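Local coordinates for protein ribonucleoside-diphosphate reductase, alpha chain (Actinobacillus ureae ATCC 25976, PDB 6DQX) that probably reduces ribonucleoside diphosphates to deoxyribonucleotides, as the catalytic subunit of a class Id ribonucleotide reductase, at residues S135-A147 and K153-D165. Residues are numbered along the deposited sequence; the frame is centred on the assembly and turned at random.
Sequences SAYFGDIRPRGSA and KSDGSFNFSKLFD. With EDO (1,2-ethanediol), chain H.
Gly-145 N donates to Ser-154 O (2.8 Å) and Ser-154 N to Ser-146 O (2.7 Å), two almost straight backbone bonds that tie the loop after strand 134-137 to the approach of helix 156-170. The loop and helix form the connection of a beta-alpha-beta crossover in the reductase barrel, between the parallel neighbours 134-137 and 181-186.

Gly-145 suits its place in the type II turn from Pro-143 to Ser-146 because its positive phi would jam a side chain against the preceding carbonyl. Ser-146 fastens that turn twice, its N and OG reaching Pro-143 O from the same face of the carbonyl plane. Ser-154 has its hydroxyl turned opposite its own N (chi1 178°), where OG caps Gly-156 N at the helix entrance. Gly-156, bare of a side chain, brings its CA to 3.4 Å from Arg-144 N; a CB would clash there.

Farther along, Ile-141 lays its CG2 branch against Ser-157 CA and the Phe-160 ring, while small Ser-157 admits this close approach and turns its OG to Asp-191 and Trp-195. Phe-138 directs its edge at the face of Phe-164, an offset edge-to-face pair with planes at 85° and CZ 3.6 Å from CD2 of Phe-164. Phe-138, Ile-141, Phe-160 and Phe-164 pack the loop after the strand onto the helix, with Phe-138 also touching Phe-181 and Ile-185 of strand 181-186 and helix 114-130 lying against Phe-160 and Phe-164. Asn-159 ND2 is hydrogen-bonded to the backbone O of Val-170 of the second subunit, so the helix also lies at the dimer interface.

At the outer end Arg-144, salt-bridged to Glu-194, bends at chi3 (-70°) and spreads its guanidinium over Asp-155, whose carbonyl O sits above the centre of one face, 3.1 Å from Arg-144 CZ.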
ATOM      1  N   SER A 135     -10.933  -5.550   7.801  1.00 13.39           N
ATOM      2  CA  SER A 135     -11.265  -4.340   8.519  1.00 13.30           C
ATOM      3  C   SER A 135     -10.109  -3.934   9.394  1.00 12.90           C
ATOM      4  O   SER A 135      -9.254  -4.770   9.767  1.00 13.02           O
ATOM      5  CB  SER A 135     -12.532  -4.567   9.388  1.00 13.17           C
ATOM      6  OG  SER A 135     -12.277  -5.598  10.333  1.00 13.65           O
ATOM      7  N   ALA A 136     -10.114  -2.675   9.799  1.00 12.41           N
ATOM      8  CA  ALA A 136      -9.102  -2.189  10.710  1.00 12.54           C
ATOM      9  C   ALA A 136      -9.499  -1.003  11.556  1.00 12.05           C
ATOM     10  O   ALA A 136     -10.362  -0.174  11.182  1.00 12.11           O
ATOM     11  CB  ALA A 136      -7.792  -1.890   9.934  1.00 11.91           C
ATOM     12  N   TYR A 137      -8.854  -0.902  12.703  1.00 12.52           N
ATOM     13  CA  TYR A 137      -9.066   0.211  13.627  1.00 13.07           C
ATOM     14  C   TYR A 137      -7.984   1.282  13.442  1.00 13.60           C
ATOM     15  O   TYR A 137      -6.806   0.988  13.617  1.00 14.25           O
ATOM     16  CB  TYR A 137      -9.044  -0.271  15.066  1.00 13.65           C
ATOM     17  CG  TYR A 137      -9.205   0.815  16.104  1.00 13.37           C
ATOM     18  CD1 TYR A 137     -10.379   1.575  16.180  1.00 14.38           C
ATOM     19  CD2 TYR A 137      -8.199   1.096  17.006  1.00 13.49           C
ATOM     20  CE1 TYR A 137     -10.533   2.570  17.150  1.00 14.40           C
ATOM     21  CE2 TYR A 137      -8.330   2.105  17.969  1.00 13.71           C
ATOM     22  CZ  TYR A 137      -9.508   2.834  18.030  1.00 14.07           C
ATOM     23  OH  TYR A 137      -9.674   3.814  18.985  1.00 13.85           O
ATOM     24  N   PHE A 138      -8.435   2.508  13.182  1.00 13.92           N
ATOM     25  CA  PHE A 138      -7.576   3.694  12.895  1.00 14.74           C
ATOM     26  C   PHE A 138      -7.442   4.662  14.057  1.00 16.09           C
ATOM     27  O   PHE A 138      -6.657   5.632  13.983  1.00 16.98           O
ATOM     28  CB  PHE A 138      -8.137   4.446  11.677  1.00 14.86           C
ATOM     29  CG  PHE A 138      -7.907   3.752  10.382  1.00 14.68           C
ATOM     30  CD1 PHE A 138      -8.645   2.632  10.033  1.00 14.64           C
ATOM     31  CD2 PHE A 138      -6.942   4.211   9.481  1.00 14.22           C
ATOM     32  CE1 PHE A 138      -8.456   1.981   8.840  1.00 14.56           C
ATOM     33  CE2 PHE A 138      -6.760   3.561   8.290  1.00 14.84           C
ATOM     34  CZ  PHE A 138      -7.499   2.442   7.952  1.00 15.25           C
ATOM     35  N   GLY A 139      -8.183   4.432  15.140  1.00 15.51           N
ATOM     36  CA  GLY A 139      -8.331   5.432  16.185  1.00 15.92           C
ATOM     37  C   GLY A 139      -7.140   5.750  17.067  1.00 16.30           C
ATOM     38  O   GLY A 139      -7.162   6.748  17.796  1.00 17.38           O
ATOM     39  N   ASP A 140      -6.111   4.907  17.051  1.00 16.74           N
ATOM     40  CA  ASP A 140      -4.889   5.208  17.790  1.00 18.42           C
ATOM     41  C   ASP A 140      -3.816   5.881  16.927  1.00 18.07           C
ATOM     42  O   ASP A 140      -2.750   6.214  17.439  1.00 19.89           O
ATOM     43  CB  ASP A 140      -4.359   3.955  18.505  1.00 19.47           C
ATOM     44  CG  ASP A 140      -5.127   3.649  19.801  1.00 20.39           C
ATOM     45  OD1 ASP A 140      -5.835   4.522  20.325  1.00 19.75           O
ATOM     46  OD2 ASP A 140      -4.978   2.531  20.318  1.00 22.54           O
ATOM     47  N   ILE A 141      -4.108   6.104  15.651  1.00 18.81           N
ATOM     48  CA  ILE A 141      -3.251   6.955  14.799  1.00 19.63           C
ATOM     49  C   ILE A 141      -3.401   8.414  15.259  1.00 20.93           C
ATOM     50  O   ILE A 141      -4.514   8.949  15.381  1.00 19.60           O
ATOM     51  CB  ILE A 141      -3.614   6.814  13.307  1.00 20.10           C
ATOM     52  CG1 ILE A 141      -3.392   5.373  12.829  1.00 18.95           C
ATOM     53  CG2 ILE A 141      -2.798   7.789  12.465  1.00 21.50           C
ATOM     54  CD1 ILE A 141      -3.984   5.072  11.473  1.00 20.26           C
ATOM     55  N   ARG A 142      -2.282   9.098  15.476  1.00 21.77           N
ATOM     56  CA  ARG A 142      -2.362  10.479  15.930  1.00 22.85           C
ATOM     57  C   ARG A 142      -3.008  11.337  14.829  1.00 20.74           C
ATOM     58  O   ARG A 142      -2.827  11.045  13.656  1.00 20.95           O
ATOM     59  CB  ARG A 142      -0.985  11.011  16.293  1.00 26.98           C
ATOM     60  CG  ARG A 142      -0.543  10.676  17.715  1.00 32.56           C
ATOM     61  CD  ARG A 142       0.895  11.113  17.980  1.00 38.02           C
ATOM     62  NE  ARG A 142       1.846  10.345  17.169  1.00 42.22           N
ATOM     63  CZ  ARG A 142       2.326  10.679  15.969  1.00 46.49           C
ATOM     64  NH1 ARG A 142       3.184   9.860  15.365  1.00 48.44           N
ATOM     65  NH2 ARG A 142       1.966  11.806  15.357  1.00 50.14           N
ATOM     66  N   PRO A 143      -3.783  12.362  15.210  1.00 21.03           N
ATOM     67  CA  PRO A 143      -4.548  13.172  14.251  1.00 21.10           C
ATOM     68  C   PRO A 143      -3.706  14.166  13.438  1.00 22.80           C
ATOM     69  O   PRO A 143      -2.547  14.418  13.778  1.00 22.57           O
ATOM     70  CB  PRO A 143      -5.541  13.916  15.138  1.00 21.85           C
ATOM     71  CG  PRO A 143      -4.875  14.019  16.454  1.00 22.91           C
ATOM     72  CD  PRO A 143      -4.020  12.795  16.599  1.00 22.68           C
ATOM     73  N   ARG A 144      -4.302  14.701  12.374  1.00 23.65           N
ATOM     74  CA  ARG A 144      -3.629  15.643  11.483  1.00 25.10           C
ATOM     75  C   ARG A 144      -3.089  16.802  12.319  1.00 25.64           C
ATOM     76  O   ARG A 144      -3.798  17.342  13.166  1.00 24.71           O
ATOM     77  CB  ARG A 144      -4.599  16.175  10.430  1.00 25.93           C
ATOM     78  CG  ARG A 144      -3.947  17.051   9.369  1.00 27.52           C
ATOM     79  CD  ARG A 144      -4.971  17.563   8.372  1.00 29.49           C
ATOM     80  NE  ARG A 144      -5.470  16.489   7.519  1.00 30.29           N
ATOM     81  CZ  ARG A 144      -4.815  15.945   6.491  1.00 31.85           C
ATOM     82  NH1 ARG A 144      -3.582  16.338   6.147  1.00 33.27           N
ATOM     83  NH2 ARG A 144      -5.399  14.970   5.799  1.00 31.76           N
ATOM     84  N   GLY A 145      -1.822  17.152  12.094  1.00 28.25           N
ATOM     85  CA  GLY A 145      -1.175  18.254  12.817  1.00 29.65           C
ATOM     86  C   GLY A 145      -0.323  17.851  14.011  1.00 32.97           C
ATOM     87  O   GLY A 145       0.395  18.685  14.558  1.00 33.24           O
ATOM     88  N   SER A 146      -0.386  16.591  14.438  1.00 34.25           N
ATOM     89  CA  SER A 146       0.444  16.112  15.556  1.00 35.79           C
ATOM     90  C   SER A 146       1.924  16.117  15.177  1.00 38.29           C
ATOM     91  O   SER A 146       2.266  15.858  14.026  1.00 40.84           O
ATOM     92  CB  SER A 146       0.038  14.689  15.941  1.00 34.79           C
ATOM     93  OG  SER A 146      -1.306  14.656  16.340  1.00 33.08           O
ATOM     94  N   ALA A 147       2.790  16.383  16.146  1.00 41.72           N
ATOM     95  CA  ALA A 147       4.241  16.412  15.911  1.00 45.20           C
ATOM     96  C   ALA A 147       4.797  15.007  15.617  1.00 50.09           C
ATOM     97  O   ALA A 147       4.306  14.022  16.173  1.00 52.92           O
ATOM     98  CB  ALA A 147       4.949  17.018  17.113  1.00 44.09           C
ATOM     99  N   LYS A 153       5.122  17.577  11.050  1.00 51.75           N
ATOM    100  CA  LYS A 153       3.732  17.425  11.472  1.00 51.41           C
ATOM    101  C   LYS A 153       2.990  16.351  10.671  1.00 49.99           C
ATOM    102  O   LYS A 153       3.039  16.333   9.437  1.00 47.60           O
ATOM    103  CB  LYS A 153       2.984  18.746  11.344  1.00 53.45           C
ATOM    104  CG  LYS A 153       3.376  19.788  12.380  1.00 55.89           C
ATOM    105  CD  LYS A 153       2.441  20.982  12.298  1.00 56.00           C
ATOM    106  CE  LYS A 153       2.820  22.076  13.279  1.00 56.43           C
ATOM    107  NZ  LYS A 153       1.792  23.150  13.259  1.00 57.50           N
ATOM    108  N   SER A 154       2.272  15.486  11.389  1.00 46.44           N
ATOM    109  CA  SER A 154       1.574  14.346  10.792  1.00 42.80           C
ATOM    110  C   SER A 154       0.368  14.751   9.965  1.00 36.93           C
ATOM    111  O   SER A 154      -0.243  15.796  10.172  1.00 36.17           O
ATOM    112  CB  SER A 154       1.102  13.354  11.856  1.00 42.51           C
ATOM    113  OG  SER A 154       0.396  12.299  11.221  1.00 47.15           O
ATOM    114  N   ASP A 155       0.029  13.871   9.032  1.00 34.69           N
ATOM    115  CA  ASP A 155      -1.085  14.077   8.121  1.00 32.92           C
ATOM    116  C   ASP A 155      -2.384  13.410   8.604  1.00 28.00           C
ATOM    117  O   ASP A 155      -3.436  13.632   8.017  1.00 26.60           O
ATOM    118  CB  ASP A 155      -0.706  13.552   6.749  1.00 36.03           C
ATOM    119  CG  ASP A 155       0.455  14.309   6.158  1.00 40.38           C
ATOM    120  OD1 ASP A 155       0.221  15.445   5.661  1.00 41.75           O
ATOM    121  OD2 ASP A 155       1.577  13.767   6.212  1.00 41.59           O
ATOM    122  N   GLY A 156      -2.281  12.603   9.657  1.00 26.58           N
ATOM    123  CA  GLY A 156      -3.443  12.067  10.362  1.00 23.79           C
ATOM    124  C   GLY A 156      -3.975  10.777   9.776  1.00 21.19           C
ATOM    125  O   GLY A 156      -3.443  10.241   8.806  1.00 20.60           O
ATOM    126  N   SER A 157      -5.060  10.295  10.381  1.00 19.20           N
ATOM    127  CA  SER A 157      -5.606   8.976  10.104  1.00 17.86           C
ATOM    128  C   SER A 157      -6.319   8.868   8.766  1.00 17.55           C
ATOM    129  O   SER A 157      -6.316   7.803   8.137  1.00 16.83           O
ATOM    130  CB  SER A 157      -6.573   8.612  11.230  1.00 17.53           C
ATOM    131  OG  SER A 157      -7.655   9.543  11.271  1.00 17.84           O
ATOM    132  N   PHE A 158      -6.962   9.951   8.332  1.00 18.11           N
ATOM    133  CA  PHE A 158      -7.633   9.948   7.040  1.00 18.81           C
ATOM    134  C   PHE A 158      -6.642   9.791   5.877  1.00 19.28           C
ATOM    135  O   PHE A 158      -6.881   9.036   4.920  1.00 19.64           O
ATOM    136  CB  PHE A 158      -8.474  11.210   6.869  1.00 21.04           C
ATOM    137  CG  PHE A 158      -9.172  11.278   5.550  1.00 23.28           C
ATOM    138  CD1 PHE A 158      -8.543  11.860   4.450  1.00 24.47           C
ATOM    139  CD2 PHE A 158     -10.437  10.713   5.382  1.00 24.24           C
ATOM    140  CE1 PHE A 158      -9.162  11.892   3.213  1.00 25.46           C
ATOM    141  CE2 PHE A 158     -11.064  10.751   4.155  1.00 25.13           C
ATOM    142  CZ  PHE A 158     -10.430  11.341   3.067  1.00 26.34           C
ATOM    143  N   ASN A 159      -5.525  10.498   5.974  1.00 19.63           N
ATOM    144  CA  ASN A 159      -4.419  10.341   5.038  1.00 19.85           C
ATOM    145  C   ASN A 159      -4.041   8.853   4.860  1.00 18.42           C
ATOM    146  O   ASN A 159      -3.968   8.356   3.742  1.00 18.49           O
ATOM    147  CB  ASN A 159      -3.227  11.173   5.549  1.00 21.79           C
ATOM    148  CG  ASN A 159      -1.980  10.998   4.703  1.00 23.18           C
ATOM    149  OD1 ASN A 159      -1.956  11.392   3.560  1.00 24.85           O
ATOM    150  ND2 ASN A 159      -0.944  10.398   5.282  1.00 26.17           N
ATOM    151  N   PHE A 160      -3.836   8.125   5.963  1.00 18.56           N
ATOM    152  CA  PHE A 160      -3.498   6.696   5.846  1.00 18.78           C
ATOM    153  C   PHE A 160      -4.634   5.812   5.312  1.00 18.92           C
ATOM    154  O   PHE A 160      -4.376   4.766   4.715  1.00 19.12           O
ATOM    155  CB  PHE A 160      -2.944   6.133   7.159  1.00 18.96           C
ATOM    156  CG  PHE A 160      -1.661   6.768   7.560  1.00 19.81           C
ATOM    157  CD1 PHE A 160      -0.515   6.597   6.774  1.00 19.53           C
ATOM    158  CD2 PHE A 160      -1.601   7.578   8.652  1.00 20.15           C
ATOM    159  CE1 PHE A 160       0.659   7.217   7.115  1.00 20.61           C
ATOM    160  CE2 PHE A 160      -0.423   8.209   9.004  1.00 21.65           C
ATOM    161  CZ  PHE A 160       0.713   8.020   8.233  1.00 21.24           C
ATOM    162  N   SER A 161      -5.882   6.224   5.507  1.00 18.90           N
ATOM    163  CA  SER A 161      -7.018   5.472   4.925  1.00 18.72           C
ATOM    164  C   SER A 161      -6.935   5.388   3.398  1.00 19.49           C
ATOM    165  O   SER A 161      -7.368   4.409   2.824  1.00 19.00           O
ATOM    166  CB  SER A 161      -8.370   6.056   5.364  1.00 19.50           C
ATOM    167  OG  SER A 161      -8.777   7.170   4.576  1.00 20.83           O
ATOM    168  N   LYS A 162      -6.288   6.380   2.750  1.00 20.18           N
ATOM    169  CA  LYS A 162      -6.086   6.369   1.298  1.00 20.99           C
ATOM    170  C   LYS A 162      -5.293   5.164   0.842  1.00 19.26           C
ATOM    171  O   LYS A 162      -5.542   4.608  -0.214  1.00 18.71           O
ATOM    172  CB  LYS A 162      -5.419   7.680   0.805  1.00 22.46           C
ATOM    173  CG  LYS A 162      -6.264   8.902   1.088  1.00 25.98           C
ATOM    174  CD  LYS A 162      -5.848  10.130   0.285  1.00 28.03           C
ATOM    175  CE  LYS A 162      -4.553  10.708   0.778  1.00 28.08           C
ATOM    176  NZ  LYS A 162      -4.209  11.977   0.075  1.00 27.72           N
ATOM    177  N   LEU A 163      -4.368   4.704   1.671  1.00 19.65           N
ATOM    178  CA  LEU A 163      -3.585   3.536   1.358  1.00 19.94           C
ATOM    179  C   LEU A 163      -4.440   2.272   1.273  1.00 18.85           C
ATOM    180  O   LEU A 163      -4.301   1.451   0.377  1.00 18.10           O
ATOM    181  CB  LEU A 163      -2.524   3.391   2.440  1.00 23.73           C
ATOM    182  CG  LEU A 163      -1.373   2.430   2.325  1.00 26.38           C
ATOM    183  CD1 LEU A 163      -0.777   2.396   0.926  1.00 27.86           C
ATOM    184  CD2 LEU A 163      -0.345   2.848   3.374  1.00 27.69           C
ATOM    185  N   PHE A 164      -5.375   2.135   2.207  1.00 18.12           N
ATOM    186  CA  PHE A 164      -6.204   0.928   2.240  1.00 17.63           C
ATOM    187  C   PHE A 164      -7.244   0.930   1.133  1.00 17.58           C
ATOM    188  O   PHE A 164      -7.513  -0.104   0.530  1.00 17.96           O
ATOM    189  CB  PHE A 164      -6.801   0.780   3.635  1.00 17.09           C
ATOM    190  CG  PHE A 164      -5.754   0.533   4.672  1.00 16.54           C
ATOM    191  CD1 PHE A 164      -5.281  -0.758   4.877  1.00 16.89           C
ATOM    192  CD2 PHE A 164      -5.166   1.582   5.366  1.00 16.55           C
ATOM    193  CE1 PHE A 164      -4.266  -0.999   5.795  1.00 17.41           C
ATOM    194  CE2 PHE A 164      -4.148   1.351   6.284  1.00 16.67           C
ATOM    195  CZ  PHE A 164      -3.699   0.050   6.501  1.00 16.85           C
ATOM    196  N   ASP A 165      -7.800   2.102   0.858  1.00 18.51           N
ATOM    197  CA  ASP A 165      -8.711   2.289  -0.263  1.00 19.37           C
ATOM    198  C   ASP A 165      -8.042   1.901  -1.594  1.00 20.00           C
ATOM    199  O   ASP A 165      -8.640   1.226  -2.429  1.00 17.55           O
ATOM    200  CB  ASP A 165      -9.201   3.736  -0.271  1.00 20.81           C
ATOM    201  CG  ASP A 165     -10.314   3.974  -1.272  1.00 23.44           C
ATOM    202  OD1 ASP A 165     -11.512   3.732  -0.968  1.00 25.67           O
ATOM    203  OD2 ASP A 165      -9.978   4.424  -2.367  1.00 24.91           O
TER
HETATM  204  C1  EDO H 607       3.234   8.361  11.487  1.00 44.48           C
HETATM  205  O1  EDO H 607       3.922   8.704  12.691  1.00 46.99           O
HETATM  206  C2  EDO H 607       1.942   7.658  11.872  1.00 44.24           C
HETATM  207  O2  EDO H 607       1.118   8.542  12.645  1.00 43.57           O
HETATM  208  O   HOH W   1      -0.944  17.298   6.906  1.00 39.03           O